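V-type ATPase 116 kDa subunit (Meiothermus ruber, PDB 3RRK) probably helps couple ATP hydrolysis to proton translocation in a rotary V-type ATPase as subunit I, a homolog of subunit a, represented here by its cytoplasmic N-terminal domain. Local coordinates at residues Arg64-Val78 against Leu94-Ala108. Numbering follows the deposited sequence.
Sequences RWEAVVSQAEQSLTV and LEEAEAVLRPVASRA
Arg64 grips Glu98 side-on, with one nitrogen to each carboxylate oxygen: NE donates to Glu98 OE2 at 2.7 Å (165° at the hydrogen) and NH2 to Glu98 OE1 at 2.8 Å. Both oxygens are met on their syn side, each approach tilted out of the carboxylate plane, and the guanidinium and carboxylate planes lie 17° apart. Arg64 NH2 also reaches Glu95 OE2 at 2.9 Å, from above that carboxylate, whose plane stands 80° from the guanidinium. The bend of Glu95 at chi2 turns its end back toward the arginine, although its CB points away. Leu94 lies between guanidinium and indole, one methyl over each: CD2 lies over one guanidinium face, while CD1 sits above the Trp65 indole, 3.5 Å from the centroid of the five-membered ring, a CH-pi contact. Further along, Leu101 CD2 packs 3.8 Å from Val68 CG1 and also against Gln71. Ser75 turns its OG back to Gln71 O, satisfying the hydroxyl within its own helix; consistent with the small side chains of Ala105 and Ala108, the CA atoms of Ser75 and Ala108 come to 5.5 Å. A water donating to Arg64 O and Glu98 OE2 bridges the helices. Helix 224-281 packs on Trp65 and Leu101, making this a helical-bundle contact in the rod between two alpha/beta lobes. One arginine shared by two glutamates probably leaves the cluster net negative.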
ATOM      1  N   ARG A  64       6.550  -9.825  17.812  1.00 43.53           N
ATOM      2  CA  ARG A  64       7.652  -9.916  16.838  1.00 48.47           C
ATOM      3  C   ARG A  64       7.330 -10.807  15.634  1.00 48.63           C
ATOM      4  O   ARG A  64       7.762 -10.511  14.505  1.00 45.41           O
ATOM      5  CB  ARG A  64       8.986 -10.317  17.506  1.00 40.74           C
ATOM      6  CG  ARG A  64       9.440  -9.294  18.564  1.00 38.68           C
ATOM      7  CD  ARG A  64      10.478  -9.847  19.539  1.00 40.27           C
ATOM      8  NE  ARG A  64      11.542 -10.562  18.840  1.00 45.21           N
ATOM      9  CZ  ARG A  64      12.489 -11.249  19.462  1.00 48.60           C
ATOM     10  NH1 ARG A  64      12.492 -11.311  20.786  1.00 47.36           N
ATOM     11  NH2 ARG A  64      13.428 -11.866  18.763  1.00 45.43           N
ATOM     12  N   TRP A  65       6.564 -11.878  15.861  1.00 48.74           N
ATOM     13  CA  TRP A  65       6.155 -12.745  14.752  1.00 48.06           C
ATOM     14  C   TRP A  65       5.154 -12.052  13.835  1.00 45.34           C
ATOM     15  O   TRP A  65       5.168 -12.251  12.622  1.00 46.91           O
ATOM     16  CB  TRP A  65       5.587 -14.069  15.262  1.00 46.34           C
ATOM     17  CG  TRP A  65       6.603 -15.089  15.603  1.00 45.58           C
ATOM     18  CD1 TRP A  65       6.880 -15.584  16.844  1.00 53.62           C
ATOM     19  CD2 TRP A  65       7.504 -15.743  14.699  1.00 44.63           C
ATOM     20  NE1 TRP A  65       7.890 -16.517  16.769  1.00 52.86           N
ATOM     21  CE2 TRP A  65       8.287 -16.639  15.462  1.00 48.90           C
ATOM     22  CE3 TRP A  65       7.719 -15.665  13.315  1.00 48.59           C
ATOM     23  CZ2 TRP A  65       9.277 -17.445  14.895  1.00 46.58           C
ATOM     24  CZ3 TRP A  65       8.693 -16.475  12.747  1.00 46.40           C
ATOM     25  CH2 TRP A  65       9.461 -17.356  13.541  1.00 50.55           C
ATOM     26  N   GLU A  66       4.285 -11.239  14.430  1.00 43.28           N
ATOM     27  CA  GLU A  66       3.349 -10.432  13.656  1.00 50.75           C
ATOM     28  C   GLU A  66       4.087  -9.419  12.783  1.00 53.13           C
ATOM     29  O   GLU A  66       3.697  -9.163  11.648  1.00 57.05           O
ATOM     30  CB  GLU A  66       2.371  -9.726  14.579  1.00 47.37           C
ATOM     31  CG  GLU A  66       1.404 -10.663  15.289  1.00 57.50           C
ATOM     32  CD  GLU A  66       0.470  -9.927  16.236  1.00 64.68           C
ATOM     33  OE1 GLU A  66       0.949  -8.971  16.903  1.00 57.13           O
ATOM     34  OE2 GLU A  66      -0.732 -10.308  16.304  1.00 66.73           O
ATOM     35  N   ALA A  67       5.166  -8.863  13.324  1.00 49.29           N
ATOM     36  CA  ALA A  67       6.010  -7.911  12.602  1.00 44.98           C
ATOM     37  C   ALA A  67       6.715  -8.623  11.448  1.00 48.99           C
ATOM     38  O   ALA A  67       6.814  -8.083  10.343  1.00 49.59           O
ATOM     39  CB  ALA A  67       7.030  -7.255  13.558  1.00 35.94           C
ATOM     40  N   VAL A  68       7.198  -9.839  11.698  1.00 45.35           N
ATOM     41  CA  VAL A  68       7.685 -10.671  10.605  1.00 51.54           C
ATOM     42  C   VAL A  68       6.609 -10.882   9.529  1.00 50.46           C
ATOM     43  O   VAL A  68       6.867 -10.699   8.347  1.00 56.71           O
ATOM     44  CB  VAL A  68       8.181 -12.039  11.072  1.00 57.98           C
ATOM     45  CG1 VAL A  68       8.652 -12.835   9.877  1.00 50.49           C
ATOM     46  CG2 VAL A  68       9.290 -11.900  12.093  1.00 36.46           C
ATOM     47  N   VAL A  69       5.396 -11.236   9.931  1.00 50.73           N
ATOM     48  CA  VAL A  69       4.335 -11.421   8.944  1.00 56.77           C
ATOM     49  C   VAL A  69       4.138 -10.154   8.108  1.00 54.61           C
ATOM     50  O   VAL A  69       4.112 -10.185   6.881  1.00 57.23           O
ATOM     51  CB  VAL A  69       2.989 -11.813   9.595  1.00 55.84           C
ATOM     52  CG1 VAL A  69       1.841 -11.572   8.624  1.00 50.18           C
ATOM     53  CG2 VAL A  69       3.014 -13.261  10.073  1.00 57.02           C
ATOM     54  N   SER A  70       3.995  -9.031   8.784  1.00 50.14           N
ATOM     55  CA  SER A  70       3.728  -7.774   8.101  1.00 47.80           C
ATOM     56  C   SER A  70       4.882  -7.306   7.193  1.00 52.43           C
ATOM     57  O   SER A  70       4.653  -6.822   6.098  1.00 56.17           O
ATOM     58  CB  SER A  70       3.357  -6.715   9.132  1.00 51.00           C
ATOM     59  OG  SER A  70       3.806  -5.443   8.726  1.00 72.02           O
ATOM     60  N   GLN A  71       6.123  -7.472   7.635  1.00 45.42           N
ATOM     61  CA  GLN A  71       7.270  -7.065   6.819  1.00 47.80           C
ATOM     62  C   GLN A  71       7.499  -7.940   5.594  1.00 53.66           C
ATOM     63  O   GLN A  71       7.938  -7.456   4.549  1.00 52.91           O
ATOM     64  CB  GLN A  71       8.552  -7.051   7.646  1.00 48.84           C
ATOM     65  CG  GLN A  71       8.684  -5.913   8.619  1.00 51.77           C
ATOM     66  CD  GLN A  71       9.707  -6.215   9.712  1.00 73.00           C
ATOM     67  OE1 GLN A  71       9.504  -5.849  10.868  1.00 90.48           O
ATOM     68  NE2 GLN A  71      10.801  -6.890   9.353  1.00 69.44           N
ATOM     69  N   ALA A  72       7.242  -9.237   5.729  1.00 53.15           N
ATOM     70  CA  ALA A  72       7.352 -10.124   4.584  1.00 50.25           C
ATOM     71  C   ALA A  72       6.248  -9.810   3.564  1.00 51.25           C
ATOM     72  O   ALA A  72       6.522  -9.719   2.370  1.00 43.32           O
ATOM     73  CB  ALA A  72       7.309 -11.580   5.017  1.00 47.36           C
ATOM     74  N   GLU A  73       5.009  -9.634   4.027  1.00 50.43           N
ATOM     75  CA  GLU A  73       3.935  -9.240   3.114  1.00 58.12           C
ATOM     76  C   GLU A  73       4.316  -7.975   2.364  1.00 55.78           C
ATOM     77  O   GLU A  73       4.295  -7.931   1.141  1.00 65.99           O
ATOM     78  CB  GLU A  73       2.609  -9.035   3.845  1.00 59.21           C
ATOM     79  CG  GLU A  73       1.862 -10.351   4.088  1.00 78.21           C
ATOM     80  CD  GLU A  73       0.578 -10.199   4.920  1.00 83.00           C
ATOM     81  OE1 GLU A  73       0.303  -9.084   5.439  1.00 83.65           O
ATOM     82  OE2 GLU A  73      -0.153 -11.210   5.054  1.00 72.19           O
ATOM     83  N   GLN A  74       4.682  -6.943   3.103  1.00 50.11           N
ATOM     84  CA  GLN A  74       5.058  -5.692   2.481  1.00 54.94           C
ATOM     85  C   GLN A  74       6.154  -5.925   1.430  1.00 51.03           C
ATOM     86  O   GLN A  74       6.059  -5.411   0.322  1.00 53.53           O
ATOM     87  CB  GLN A  74       5.445  -4.655   3.547  1.00 66.76           C
ATOM     88  CG  GLN A  74       6.145  -3.401   3.022  1.00 84.63           C
ATOM     89  CD  GLN A  74       7.672  -3.491   3.113  1.00 93.92           C
ATOM     90  OE1 GLN A  74       8.372  -3.401   2.103  1.00 97.90           O
ATOM     91  NE2 GLN A  74       8.188  -3.669   4.331  1.00 92.72           N
ATOM     92  N   SER A  75       7.167  -6.725   1.759  1.00 41.03           N
ATOM     93  CA  SER A  75       8.239  -7.008   0.809  1.00 40.91           C
ATOM     94  C   SER A  75       7.775  -7.767  -0.436  1.00 49.99           C
ATOM     95  O   SER A  75       8.154  -7.421  -1.554  1.00 56.43           O
ATOM     96  CB  SER A  75       9.409  -7.732   1.479  1.00 43.22           C
ATOM     97  OG  SER A  75       9.863  -7.004   2.610  1.00 51.43           O
ATOM     98  N   LEU A  76       6.946  -8.790  -0.242  1.00 51.51           N
ATOM     99  CA  LEU A  76       6.471  -9.609  -1.351  1.00 47.91           C
ATOM    100  C   LEU A  76       5.627  -8.781  -2.322  1.00 51.15           C
ATOM    101  O   LEU A  76       5.722  -8.935  -3.549  1.00 48.79           O
ATOM    102  CB  LEU A  76       5.698 -10.812  -0.822  1.00 49.30           C
ATOM    103  CG  LEU A  76       6.572 -11.888  -0.170  1.00 54.12           C
ATOM    104  CD1 LEU A  76       5.712 -12.804   0.688  1.00 53.89           C
ATOM    105  CD2 LEU A  76       7.347 -12.691  -1.204  1.00 55.95           C
ATOM    106  N   THR A  77       4.836  -7.871  -1.763  1.00 47.57           N
ATOM    107  CA  THR A  77       4.059  -6.934  -2.560  1.00 55.16           C
ATOM    108  C   THR A  77       4.919  -6.106  -3.503  1.00 54.61           C
ATOM    109  O   THR A  77       4.643  -6.017  -4.707  1.00 58.98           O
ATOM    110  CB  THR A  77       3.241  -5.995  -1.668  1.00 58.77           C
ATOM    111  OG1 THR A  77       2.230  -6.755  -0.985  1.00 70.54           O
ATOM    112  CG2 THR A  77       2.577  -4.920  -2.510  1.00 40.72           C
ATOM    113  N   VAL A  78       5.977  -5.525  -2.956  1.00 47.53           N
ATOM    114  CA  VAL A  78       6.909  -4.717  -3.746  1.00 50.21           C
ATOM    115  C   VAL A  78       7.550  -5.529  -4.841  1.00 47.54           C
ATOM    116  O   VAL A  78       7.796  -5.049  -5.947  1.00 50.73           O
ATOM    117  CB  VAL A  78       8.028  -4.148  -2.851  1.00 45.26           C
ATOM    118  CG1 VAL A  78       9.162  -3.536  -3.682  1.00 41.19           C
ATOM    119  CG2 VAL A  78       7.441  -3.154  -1.892  1.00 34.22           C
ATOM    120  N   LEU A  94      13.385 -17.250  15.630  1.00 59.62           N
ATOM    121  CA  LEU A  94      12.772 -15.961  15.357  1.00 50.68           C
ATOM    122  C   LEU A  94      13.868 -14.912  15.139  1.00 52.45           C
ATOM    123  O   LEU A  94      13.782 -14.070  14.252  1.00 56.29           O
ATOM    124  CB  LEU A  94      11.879 -15.592  16.542  1.00 48.25           C
ATOM    125  CG  LEU A  94      11.267 -14.213  16.718  1.00 48.53           C
ATOM    126  CD1 LEU A  94      10.254 -13.906  15.629  1.00 40.20           C
ATOM    127  CD2 LEU A  94      10.650 -14.120  18.100  1.00 43.67           C
ATOM    128  N   GLU A  95      14.910 -14.985  15.948  1.00 50.75           N
ATOM    129  CA  GLU A  95      16.068 -14.127  15.779  1.00 39.10           C
ATOM    130  C   GLU A  95      16.711 -14.248  14.386  1.00 47.15           C
ATOM    131  O   GLU A  95      16.951 -13.256  13.706  1.00 52.55           O
ATOM    132  CB  GLU A  95      17.075 -14.414  16.886  1.00 38.00           C
ATOM    133  CG  GLU A  95      16.634 -13.900  18.290  1.00 41.74           C
ATOM    134  CD  GLU A  95      15.511 -14.728  18.981  1.00 77.99           C
ATOM    135  OE1 GLU A  95      15.336 -15.937  18.674  1.00 70.69           O
ATOM    136  OE2 GLU A  95      14.812 -14.158  19.860  1.00 75.22           O
ATOM    137  N   GLU A  96      16.960 -15.467  13.948  1.00 49.85           N
ATOM    138  CA  GLU A  96      17.428 -15.698  12.587  1.00 48.68           C
ATOM    139  C   GLU A  96      16.449 -15.131  11.545  1.00 49.70           C
ATOM    140  O   GLU A  96      16.862 -14.440  10.618  1.00 57.77           O
ATOM    141  CB  GLU A  96      17.650 -17.187  12.378  1.00 51.06           C
ATOM    142  CG  GLU A  96      18.691 -17.565  11.386  1.00 63.07           C
ATOM    143  CD  GLU A  96      18.907 -19.082  11.328  1.00 84.55           C
ATOM    144  OE1 GLU A  96      18.279 -19.842  12.117  1.00 79.66           O
ATOM    145  OE2 GLU A  96      19.712 -19.508  10.476  1.00 97.83           O
ATOM    146  N   ALA A  97      15.157 -15.406  11.699  1.00 50.18           N
ATOM    147  CA  ALA A  97      14.139 -14.889  10.766  1.00 53.07           C
ATOM    148  C   ALA A  97      14.168 -13.371  10.693  1.00 52.88           C
ATOM    149  O   ALA A  97      14.157 -12.765   9.614  1.00 57.80           O
ATOM    150  CB  ALA A  97      12.727 -15.356  11.159  1.00 43.33           C
ATOM    151  N   GLU A  98      14.179 -12.759  11.861  1.00 37.81           N
ATOM    152  CA  GLU A  98      14.197 -11.330  11.932  1.00 36.15           C
ATOM    153  C   GLU A  98      15.493 -10.761  11.300  1.00 67.26           C
ATOM    154  O   GLU A  98      15.474  -9.708  10.645  1.00 60.38           O
ATOM    155  CB  GLU A  98      14.106 -10.915  13.388  1.00 37.03           C
ATOM    156  CG  GLU A  98      12.756 -11.033  14.055  1.00 33.27           C
ATOM    157  CD  GLU A  98      12.910 -10.805  15.566  1.00 46.96           C
ATOM    158  OE1 GLU A  98      13.993 -11.139  16.113  1.00 50.94           O
ATOM    159  OE2 GLU A  98      11.979 -10.277  16.201  1.00 49.38           O
ATOM    160  N   ALA A  99      16.615 -11.454  11.503  1.00 66.04           N
ATOM    161  CA  ALA A  99      17.923 -10.964  11.042  1.00 56.00           C
ATOM    162  C   ALA A  99      18.027 -11.053   9.531  1.00 52.98           C
ATOM    163  O   ALA A  99      18.703 -10.241   8.899  1.00 54.38           O
ATOM    164  CB  ALA A  99      19.070 -11.735  11.708  1.00 42.98           C
ATOM    165  N   VAL A 100      17.355 -12.050   8.965  1.00 51.29           N
ATOM    166  CA  VAL A 100      17.323 -12.274   7.524  1.00 53.57           C
ATOM    167  C   VAL A 100      16.411 -11.277   6.806  1.00 57.23           C
ATOM    168  O   VAL A 100      16.639 -10.941   5.650  1.00 71.49           O
ATOM    169  CB  VAL A 100      16.879 -13.740   7.203  1.00 54.73           C
ATOM    170  CG1 VAL A 100      16.574 -13.944   5.710  1.00 43.86           C
ATOM    171  CG2 VAL A 100      17.946 -14.703   7.668  1.00 55.41           C
ATOM    172  N   LEU A 101      15.404 -10.781   7.511  1.00 50.10           N
ATOM    173  CA  LEU A 101      14.336 -10.015   6.889  1.00 44.48           C
ATOM    174  C   LEU A 101      14.494  -8.493   6.965  1.00 48.53           C
ATOM    175  O   LEU A 101      14.033  -7.794   6.069  1.00 50.49           O
ATOM    176  CB  LEU A 101      12.992 -10.428   7.499  1.00 44.81           C
ATOM    177  CG  LEU A 101      11.731  -9.672   7.070  1.00 48.95           C
ATOM    178  CD1 LEU A 101      11.439  -9.937   5.587  1.00 47.38           C
ATOM    179  CD2 LEU A 101      10.524 -10.094   7.949  1.00 43.01           C
ATOM    180  N   ARG A 102      15.129  -7.984   8.016  0.50 49.83           N
ATOM    181  CA  ARG A 102      15.239  -6.535   8.183  0.50 52.65           C
ATOM    182  C   ARG A 102      15.865  -5.826   6.983  0.50 54.28           C
ATOM    183  O   ARG A 102      15.299  -4.869   6.462  0.50 59.70           O
ATOM    184  CB  ARG A 102      15.994  -6.174   9.462  0.50 52.62           C
ATOM    185  CG  ARG A 102      15.093  -5.710  10.576  0.50 51.06           C
ATOM    186  CD  ARG A 102      14.868  -4.214  10.534  0.50 53.93           C
ATOM    187  NE  ARG A 102      14.447  -3.723   9.223  0.50 52.46           N
ATOM    188  CZ  ARG A 102      13.186  -3.490   8.869  0.50 51.08           C
ATOM    189  NH1 ARG A 102      12.924  -3.033   7.656  0.50 52.52           N
ATOM    190  NH2 ARG A 102      12.188  -3.717   9.716  0.50 46.04           N
ATOM    191  N   PRO A 103      17.034  -6.295   6.537  1.00 43.96           N
ATOM    192  CA  PRO A 103      17.694  -5.630   5.418  1.00 48.80           C
ATOM    193  C   PRO A 103      16.833  -5.687   4.166  1.00 52.25           C
ATOM    194  O   PRO A 103      16.737  -4.703   3.428  1.00 58.57           O
ATOM    195  CB  PRO A 103      18.954  -6.478   5.209  1.00 50.25           C
ATOM    196  CG  PRO A 103      19.139  -7.224   6.481  1.00 49.20           C
ATOM    197  CD  PRO A 103      17.771  -7.488   6.979  1.00 48.75           C
ATOM    198  N   VAL A 104      16.237  -6.849   3.926  1.00 43.76           N
ATOM    199  CA  VAL A 104      15.384  -7.067   2.777  1.00 42.93           C
ATOM    200  C   VAL A 104      14.125  -6.198   2.815  1.00 41.82           C
ATOM    201  O   VAL A 104      13.739  -5.605   1.819  1.00 45.58           O
ATOM    202  CB  VAL A 104      14.966  -8.552   2.694  1.00 45.43           C
ATOM    203  CG1 VAL A 104      13.898  -8.748   1.627  1.00 45.07           C
ATOM    204  CG2 VAL A 104      16.183  -9.419   2.424  1.00 38.38           C
ATOM    205  N   ALA A 105      13.479  -6.137   3.967  1.00 32.90           N
ATOM    206  CA  ALA A 105      12.289  -5.316   4.114  1.00 40.12           C
ATOM    207  C   ALA A 105      12.585  -3.809   3.947  1.00 46.61           C
ATOM    208  O   ALA A 105      11.798  -3.070   3.350  1.00 47.30           O
ATOM    209  CB  ALA A 105      11.626  -5.594   5.449  1.00 26.28           C
ATOM    210  N   SER A 106      13.719  -3.359   4.477  1.00 47.44           N
ATOM    211  CA  SER A 106      14.126  -1.971   4.312  1.00 50.79           C
ATOM    212  C   SER A 106      14.409  -1.632   2.846  1.00 46.71           C
ATOM    213  O   SER A 106      13.999  -0.590   2.348  1.00 51.51           O
ATOM    214  CB  SER A 106      15.341  -1.664   5.172  1.00 56.42           C
ATOM    215  OG  SER A 106      14.938  -1.493   6.511  1.00 65.94           O
ATOM    216  N   ARG A 107      15.107  -2.514   2.154  1.00 45.50           N
ATOM    217  CA  ARG A 107      15.388  -2.270   0.754  1.00 53.65           C
ATOM    218  C   ARG A 107      14.116  -2.281  -0.053  1.00 53.27           C
ATOM    219  O   ARG A 107      13.941  -1.467  -0.945  1.00 55.94           O
ATOM    220  CB  ARG A 107      16.374  -3.286   0.195  1.00 63.22           C
ATOM    221  CG  ARG A 107      17.822  -2.834   0.262  1.00 73.53           C
ATOM    222  CD  ARG A 107      18.759  -4.008   0.034  1.00 77.06           C
ATOM    223  NE  ARG A 107      18.715  -4.514  -1.339  1.00 83.30           N
ATOM    224  CZ  ARG A 107      18.832  -5.802  -1.670  1.00 87.89           C
ATOM    225  NH1 ARG A 107      18.972  -6.734  -0.723  1.00 78.36           N
ATOM    226  NH2 ARG A 107      18.797  -6.165  -2.952  1.00 90.29           N
ATOM    227  N   ALA A 108      13.210  -3.193   0.261  1.00 57.37           N
ATOM    228  CA  ALA A 108      12.006  -3.284  -0.540  1.00 58.05           C
ATOM    229  C   ALA A 108      11.196  -2.030  -0.282  1.00 50.85           C
ATOM    230  O   ALA A 108      10.603  -1.455  -1.197  1.00 56.45           O
ATOM    231  CB  ALA A 108      11.200  -4.558  -0.221  1.00 56.40           C
TER
HETATM  232  O   HOH W   1      10.517  -8.744  14.475  1.00 47.59           O